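Alginate lyase (Chitinophaga sp. MD30, PDB 6KCW) cleaves alginate by beta-elimination, as a bacterial member of polysaccharide lyase family 36. Local coordinates at residues Tyr76-His81 with Gly90-Gly95; Ser82-Ser87 with Ser228-Asp233. All blocks are in the same frame, centred on the assembly; numbering follows the deposited sequence.

Contact 1 of 2, residues Tyr76-His81 with Gly90-Gly95; sequences YDVRFH and GKVGFG. With PO4 (phosphate ion), chain B.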
loop_
_atom_site.group_PDB
_atom_site.type_symbol
_atom_site.label_atom_id
_atom_site.label_comp_id
_atom_site.label_asym_id
_atom_site.label_seq_id
_atom_site.Cartn_x
_atom_site.Cartn_y
_atom_site.Cartn_z
ATOM N N TYR A 76 -5.750 -2.008 8.584
ATOM C CA TYR A 76 -4.880 -3.150 8.813
ATOM C C TYR A 76 -3.846 -2.736 9.839
ATOM O O TYR A 76 -3.651 -1.544 10.108
ATOM C CB TYR A 76 -4.192 -3.629 7.525
ATOM C CG TYR A 76 -3.236 -2.614 6.930
ATOM C CD1 TYR A 76 -3.683 -1.675 6.015
ATOM C CD2 TYR A 76 -1.896 -2.588 7.300
ATOM C CE1 TYR A 76 -2.821 -0.747 5.470
ATOM C CE2 TYR A 76 -1.040 -1.658 6.778
ATOM C CZ TYR A 76 -1.507 -0.741 5.860
ATOM O OH TYR A 76 -0.655 0.189 5.320
ATOM N N ASP A 77 -3.194 -3.735 10.417
ATOM C CA ASP A 77 -2.053 -3.513 11.284
ATOM C C ASP A 77 -0.800 -3.962 10.567
ATOM O O ASP A 77 -0.833 -4.876 9.739
ATOM C CB ASP A 77 -2.189 -4.267 12.609
ATOM C CG ASP A 77 -3.320 -3.742 13.441
ATOM O OD1 ASP A 77 -3.448 -2.500 13.531
ATOM O OD2 ASP A 77 -4.090 -4.562 13.982
ATOM N N VAL A 78 0.302 -3.309 10.887
ATOM C CA VAL A 78 1.576 -3.626 10.269
ATOM C C VAL A 78 2.659 -3.471 11.320
ATOM O O VAL A 78 2.591 -2.579 12.172
ATOM C CB VAL A 78 1.839 -2.744 9.031
ATOM C CG1 VAL A 78 1.683 -1.276 9.375
ATOM C CG2 VAL A 78 3.217 -3.042 8.467
ATOM N N ARG A 79 3.628 -4.384 11.293
ATOM C CA ARG A 79 4.744 -4.401 12.224
ATOM C C ARG A 79 5.993 -4.795 11.454
ATOM O O ARG A 79 5.976 -5.786 10.716
ATOM C CB ARG A 79 4.491 -5.396 13.362
ATOM C CG ARG A 79 5.255 -5.111 14.648
ATOM C CD ARG A 79 5.849 -6.391 15.219
ATOM N NE ARG A 79 4.953 -7.531 15.061
ATOM C CZ ARG A 79 5.372 -8.782 14.906
ATOM N NH1 ARG A 79 6.679 -9.043 14.872
ATOM N NH2 ARG A 79 4.492 -9.767 14.763
ATOM N N PHE A 80 7.061 -4.017 11.601
ATOM C CA PHE A 80 8.340 -4.414 11.035
ATOM C C PHE A 80 9.019 -5.386 11.985
ATOM O O PHE A 80 8.906 -5.263 13.209
ATOM C CB PHE A 80 9.236 -3.204 10.785
ATOM C CG PHE A 80 8.771 -2.342 9.661
ATOM C CD1 PHE A 80 7.874 -1.303 9.891
ATOM C CD2 PHE A 80 9.231 -2.563 8.365
ATOM C CE1 PHE A 80 7.440 -0.512 8.851
ATOM C CE2 PHE A 80 8.801 -1.780 7.320
ATOM C CZ PHE A 80 7.910 -0.749 7.556
ATOM N N HIS A 81 9.711 -6.363 11.412
ATOM C CA HIS A 81 10.389 -7.377 12.189
ATOM C C HIS A 81 11.366 -6.741 13.178
ATOM O O HIS A 81 11.735 -5.569 13.080
ATOM C CB HIS A 81 11.120 -8.337 11.257
ATOM C CG HIS A 81 11.797 -9.469 11.961
ATOM N ND1 HIS A 81 13.112 -9.411 12.365
ATOM C CD2 HIS A 81 11.341 -10.690 12.328
ATOM C CE1 HIS A 81 13.439 -10.550 12.948
ATOM N NE2 HIS A 81 12.382 -11.342 12.940
ATOM N N GLY A 90 10.702 1.526 1.004
ATOM C CA GLY A 90 9.950 0.739 0.053
ATOM C C GLY A 90 8.470 0.889 0.333
ATOM O O GLY A 90 8.064 1.675 1.189
ATOM N N LYS A 91 7.679 0.101 -0.392
ATOM C CA LYS A 91 6.227 0.098 -0.252
ATOM C C LYS A 91 5.791 -0.904 0.825
ATOM O O LYS A 91 6.421 -1.946 1.027
ATOM C CB LYS A 91 5.564 -0.233 -1.598
ATOM C CG LYS A 91 5.493 0.922 -2.625
ATOM C CD LYS A 91 6.876 1.486 -2.983
ATOM C CE LYS A 91 6.856 2.444 -4.166
ATOM N NZ LYS A 91 8.178 3.118 -4.239
ATOM N N VAL A 92 4.692 -0.583 1.507
ATOM C CA VAL A 92 4.207 -1.379 2.633
ATOM C C VAL A 92 2.688 -1.264 2.692
ATOM O O VAL A 92 2.116 -0.233 2.352
ATOM C CB VAL A 92 4.863 -0.919 3.962
ATOM C CG1 VAL A 92 4.513 0.536 4.271
ATOM C CG2 VAL A 92 4.471 -1.830 5.118
ATOM N N GLY A 93 2.034 -2.343 3.110
ATOM C CA GLY A 93 0.620 -2.298 3.443
ATOM C C GLY A 93 -0.317 -2.185 2.247
ATOM O O GLY A 93 0.060 -2.314 1.094
ATOM N N PHE A 94 -1.572 -1.904 2.569
ATOM C CA PHE A 94 -2.681 -1.997 1.633
ATOM C C PHE A 94 -3.133 -0.608 1.209
ATOM O O PHE A 94 -3.373 0.257 2.056
ATOM C CB PHE A 94 -3.837 -2.770 2.271
ATOM C CG PHE A 94 -3.515 -4.224 2.523
ATOM C CD1 PHE A 94 -2.813 -4.604 3.650
ATOM C CD2 PHE A 94 -3.899 -5.199 1.615
ATOM C CE1 PHE A 94 -2.511 -5.939 3.876
ATOM C CE2 PHE A 94 -3.604 -6.533 1.832
ATOM C CZ PHE A 94 -2.902 -6.909 2.957
ATOM N N GLY A 95 -3.226 -0.399 -0.105
ATOM C CA GLY A 95 -3.706 0.842 -0.666
ATOM C C GLY A 95 -4.693 0.627 -1.796
ATOM O O GLY A 95 -5.269 -0.456 -1.938
HETATM P P PO4 B . 7.512 3.954 -7.920
HETATM O O1 PO4 B . 6.646 2.731 -7.752
HETATM O O2 PO4 B . 8.367 3.789 -9.159
HETATM O O3 PO4 B . 8.474 4.103 -6.764
HETATM O O4 PO4 B . 6.623 5.195 -8.098
HETATM O O HOH W 1 -1.475 1.354 3.308
#

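Contact 2 of 2, residues Ser82-Ser87 with Ser228-Asp233; sequences SQFDWS and SYIYYD. With CA (calcium ion), chain C.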
loop_
_atom_site.group_PDB
_atom_site.type_symbol
_atom_site.label_atom_id
_atom_site.label_comp_id
_atom_site.label_asym_id
_atom_site.label_seq_id
_atom_site.Cartn_x
_atom_site.Cartn_y
_atom_site.Cartn_z
ATOM N N SER A 82 11.798 -7.559 14.138
ATOM C CA SER A 82 12.642 -7.077 15.226
ATOM C C SER A 82 13.964 -6.525 14.710
ATOM O O SER A 82 14.422 -5.468 15.160
ATOM C CB SER A 82 12.888 -8.213 16.222
ATOM O OG SER A 82 13.394 -7.712 17.443
ATOM N N GLN A 83 14.601 -7.234 13.782
ATOM C CA GLN A 83 15.841 -6.786 13.161
ATOM C C GLN A 83 15.628 -6.404 11.707
ATOM O O GLN A 83 16.459 -6.702 10.851
ATOM C CB GLN A 83 16.925 -7.856 13.241
ATOM C CG GLN A 83 17.576 -7.983 14.585
ATOM C CD GLN A 83 17.093 -9.204 15.293
ATOM O OE1 GLN A 83 17.322 -10.330 14.840
ATOM N NE2 GLN A 83 16.393 -9.003 16.405
ATOM N N PHE A 84 14.502 -5.770 11.407
ATOM C CA PHE A 84 14.265 -5.322 10.046
ATOM C C PHE A 84 15.367 -4.355 9.625
ATOM O O PHE A 84 15.817 -3.519 10.411
ATOM C CB PHE A 84 12.893 -4.661 9.948
ATOM C CG PHE A 84 12.477 -4.344 8.546
ATOM C CD1 PHE A 84 11.805 -5.282 7.787
ATOM C CD2 PHE A 84 12.759 -3.102 7.987
ATOM C CE1 PHE A 84 11.420 -4.998 6.494
ATOM C CE2 PHE A 84 12.373 -2.806 6.701
ATOM C CZ PHE A 84 11.701 -3.756 5.946
ATOM N N ASP A 85 15.829 -4.489 8.392
ATOM C CA ASP A 85 16.875 -3.615 7.869
ATOM C C ASP A 85 16.187 -2.512 7.082
ATOM O O ASP A 85 15.735 -2.725 5.952
ATOM C CB ASP A 85 17.877 -4.392 7.015
ATOM C CG ASP A 85 19.000 -3.509 6.471
ATOM O OD1 ASP A 85 19.180 -2.366 6.967
ATOM O OD2 ASP A 85 19.703 -3.961 5.540
ATOM N N TRP A 86 16.116 -1.324 7.686
ATOM C CA TRP A 86 15.409 -0.208 7.066
ATOM C C TRP A 86 15.874 0.020 5.636
ATOM O O TRP A 86 15.058 0.158 4.719
ATOM C CB TRP A 86 15.618 1.066 7.878
ATOM C CG TRP A 86 15.024 1.088 9.249
ATOM C CD1 TRP A 86 15.660 1.437 10.400
ATOM C CD2 TRP A 86 13.664 0.808 9.608
ATOM N NE1 TRP A 86 14.792 1.385 11.451
ATOM C CE2 TRP A 86 13.557 0.999 10.996
ATOM C CE3 TRP A 86 12.528 0.414 8.892
ATOM C CZ2 TRP A 86 12.359 0.807 11.689
ATOM C CZ3 TRP A 86 11.344 0.218 9.575
ATOM C CH2 TRP A 86 11.266 0.414 10.962
ATOM N N SER A 87 17.191 0.063 5.436
ATOM C CA SER A 87 17.820 0.365 4.142
ATOM C C SER A 87 17.274 1.712 3.660
ATOM O O SER A 87 17.213 2.653 4.462
ATOM C CB SER A 87 17.627 -0.804 3.193
ATOM O OG SER A 87 18.221 -0.505 1.964
ATOM N N SER A 228 14.561 -9.636 5.248
ATOM C CA SER A 228 13.822 -8.900 6.267
ATOM C C SER A 228 12.337 -9.211 6.146
ATOM O O SER A 228 11.862 -9.671 5.104
ATOM C CB SER A 228 14.060 -7.393 6.164
ATOM O OG SER A 228 15.239 -7.021 6.854
ATOM N N TYR A 229 11.602 -8.949 7.227
ATOM C CA TYR A 229 10.229 -9.412 7.346
ATOM C C TYR A 229 9.308 -8.279 7.788
ATOM O O TYR A 229 9.712 -7.384 8.538
ATOM C CB TYR A 229 10.152 -10.601 8.323
ATOM C CG TYR A 229 11.097 -11.740 7.940
ATOM C CD1 TYR A 229 10.692 -12.749 7.072
ATOM C CD2 TYR A 229 12.398 -11.784 8.436
ATOM C CE1 TYR A 229 11.553 -13.785 6.720
ATOM C CE2 TYR A 229 13.272 -12.807 8.082
ATOM C CZ TYR A 229 12.847 -13.803 7.225
ATOM O OH TYR A 229 13.720 -14.814 6.884
ATOM N N ILE A 230 8.075 -8.312 7.284
ATOM C CA ILE A 230 7.017 -7.388 7.669
ATOM C C ILE A 230 5.770 -8.213 7.962
ATOM O O ILE A 230 5.474 -9.183 7.254
ATOM C CB ILE A 230 6.748 -6.341 6.560
ATOM C CG1 ILE A 230 7.996 -5.488 6.305
ATOM C CG2 ILE A 230 5.551 -5.458 6.905
ATOM C CD1 ILE A 230 7.993 -4.792 4.976
ATOM N N TYR A 231 5.044 -7.847 9.011
ATOM C CA TYR A 231 3.874 -8.601 9.434
ATOM C C TYR A 231 2.626 -7.733 9.350
ATOM O O TYR A 231 2.594 -6.627 9.899
ATOM C CB TYR A 231 4.055 -9.114 10.857
ATOM C CG TYR A 231 5.316 -9.920 11.102
ATOM C CD1 TYR A 231 6.526 -9.292 11.374
ATOM C CD2 TYR A 231 5.290 -11.307 11.091
ATOM C CE1 TYR A 231 7.672 -10.026 11.622
ATOM C CE2 TYR A 231 6.429 -12.045 11.341
ATOM C CZ TYR A 231 7.610 -11.397 11.604
ATOM O OH TYR A 231 8.738 -12.126 11.845
ATOM N N TYR A 232 1.597 -8.244 8.680
ATOM C CA TYR A 232 0.295 -7.604 8.594
ATOM C C TYR A 232 -0.754 -8.416 9.351
ATOM O O TYR A 232 -0.617 -9.629 9.548
ATOM C CB TYR A 232 -0.130 -7.433 7.127
ATOM C CG TYR A 232 0.907 -6.736 6.264
ATOM C CD1 TYR A 232 1.059 -5.351 6.305
ATOM C CD2 TYR A 232 1.731 -7.457 5.403
ATOM C CE1 TYR A 232 2.002 -4.711 5.515
ATOM C CE2 TYR A 232 2.677 -6.825 4.629
ATOM C CZ TYR A 232 2.804 -5.449 4.687
ATOM O OH TYR A 232 3.741 -4.808 3.916
ATOM N N ASP A 233 -1.827 -7.736 9.758
ATOM C CA ASP A 233 -2.910 -8.389 10.481
ATOM C C ASP A 233 -4.180 -7.555 10.360
ATOM O O ASP A 233 -4.133 -6.340 10.129
ATOM C CB ASP A 233 -2.549 -8.583 11.957
ATOM C CG ASP A 233 -3.291 -9.741 12.593
ATOM O OD1 ASP A 233 -4.300 -10.192 12.004
ATOM O OD2 ASP A 233 -2.855 -10.195 13.677
HETATM CA CA CA C . -4.455 -12.297 13.306
HETATM O O HOH W 2 -4.006 -12.930 15.288
HETATM O O HOH W 3 -6.388 -10.853 14.451
#

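Contact 1 of 2, residues Tyr76-His81 with Gly90-Gly95
Segment Tyr76-Phe80, part of strand 71-80, packs against Val92, Gly93 and Phe94 of the facing sheet; the axes of the short segments 76-80 and 90-92 come no closer than 10.8 Å, at 139° between their directions. No direct hydrogen bond joins the two segments; side chains fill the gap. The chain turns a corner at Gly93, and the Tyr76 ring lies against that corner. Its CG stands between the backbone N and the carbonyl carbon (chi1 65°), which directs the ring toward Gly93 and Phe94. CE1 of Tyr76 comes to 3.4 Å from Phe94 N, and the phenol OH of Tyr76 lies 3.4 Å from Gly93 CA. Gly93 has no side chain to keep the hydroxyl away. The Phe94 ring turns an edge to one face of Tyr76, with planes at 61° and CD1 of Phe94 3.9 Å from CG of Tyr76. A water links Tyr76 OH and Phe94 O, 2.5 Å from each, and donates to the carbonyl. A phenylalanine in place of Tyr76 would probably keep the ring packing but leave this water without its phenol partner. Further along, the methyl groups Val78 CG2 and Val92 CG2 meet at 3.8 Å, with the two side chains at about a right angle. CZ of Phe80 makes a looser contact with the same Val92 methyl. Met118 adds to the packing beside Tyr76 and Val92. Lys91 takes no part in this core; its NZ donates to a phosphate ion, probably from the crystallisation liquor, at 2.7 Å from O3. Tyr133 and Arg117 also bind that ion. Two antiparallel sheets packed through an apolar core form a beta sandwich, consistent with the concanavalin-like jelly roll of this clan.

Contact 2 of 2, residues Ser82-Ser87 with Ser228-Asp233
The start of strand 228-241 meets the loop that leads from strand 71-80 to strand 89-92, at one border of the sandwich core. Phe84 of that loop supplies most of the contact. Its CG is anti to the backbone N (chi1 -172°), and this carries the ring over to Ser228, Tyr229 and Ile230. Ser228 OG lies over one face of the ring, and Ser228 CB is 3.5 Å from Phe84 CD1. The carbonyl O of Tyr229 approaches the ring edge near its plane, 3.1 Å from Phe84 CD1. CE1 of Phe84 touches Ile230 CG1 at 3.5 Å, the two side chains crossing at a slant. The loop thus connects strands of the two sheets of the concanavalin-like fold, and Phe84 is held against the sheet that contains strand 228-241. Phe80 packs edge-to-face with Phe84 and also touches Ile230. One hydrogen bond crosses the contact, from backbone to side chain: Asp85 N donates to Ser228 OG over 3.0 Å, at an angle of 160°. The Asp85 carboxylate leads away from the strand, and its OD2 is hydrogen-bonded to Ser224 OG. At the far end of the segment, Asp233 grips the calcium ion with both oxygens, OD1 at 2.5 Å and OD2 at 2.7 Å. Asn9, Asn11, Gly43 and two waters complete the ligands seen there.

Contacts 1 and 2 meet along one pair of neighbouring strands, 71-80 and 228-241, and their centres are about 9 Å apart. Asp77 N lies 2.8 Å from Asp233 O, and Arg79 O lies 2.8 Å from Tyr231 N; both are probable backbone hydrogen bonds. Tyr232 also reaches across the sandwich: its OH packs 3.3 Å from Val92 CG2 and is hydrogen-bonded to Thr213 OG1, and Gly93 N donates to the same Tyr232 OH. Contact 1 is deeper, about 7 Å from the chain centre against about 15 Å for the centre of contact 2. The calcium is bound through contact 2 and lies about 10 Å from the nearest atom of the Tyr76 side chain.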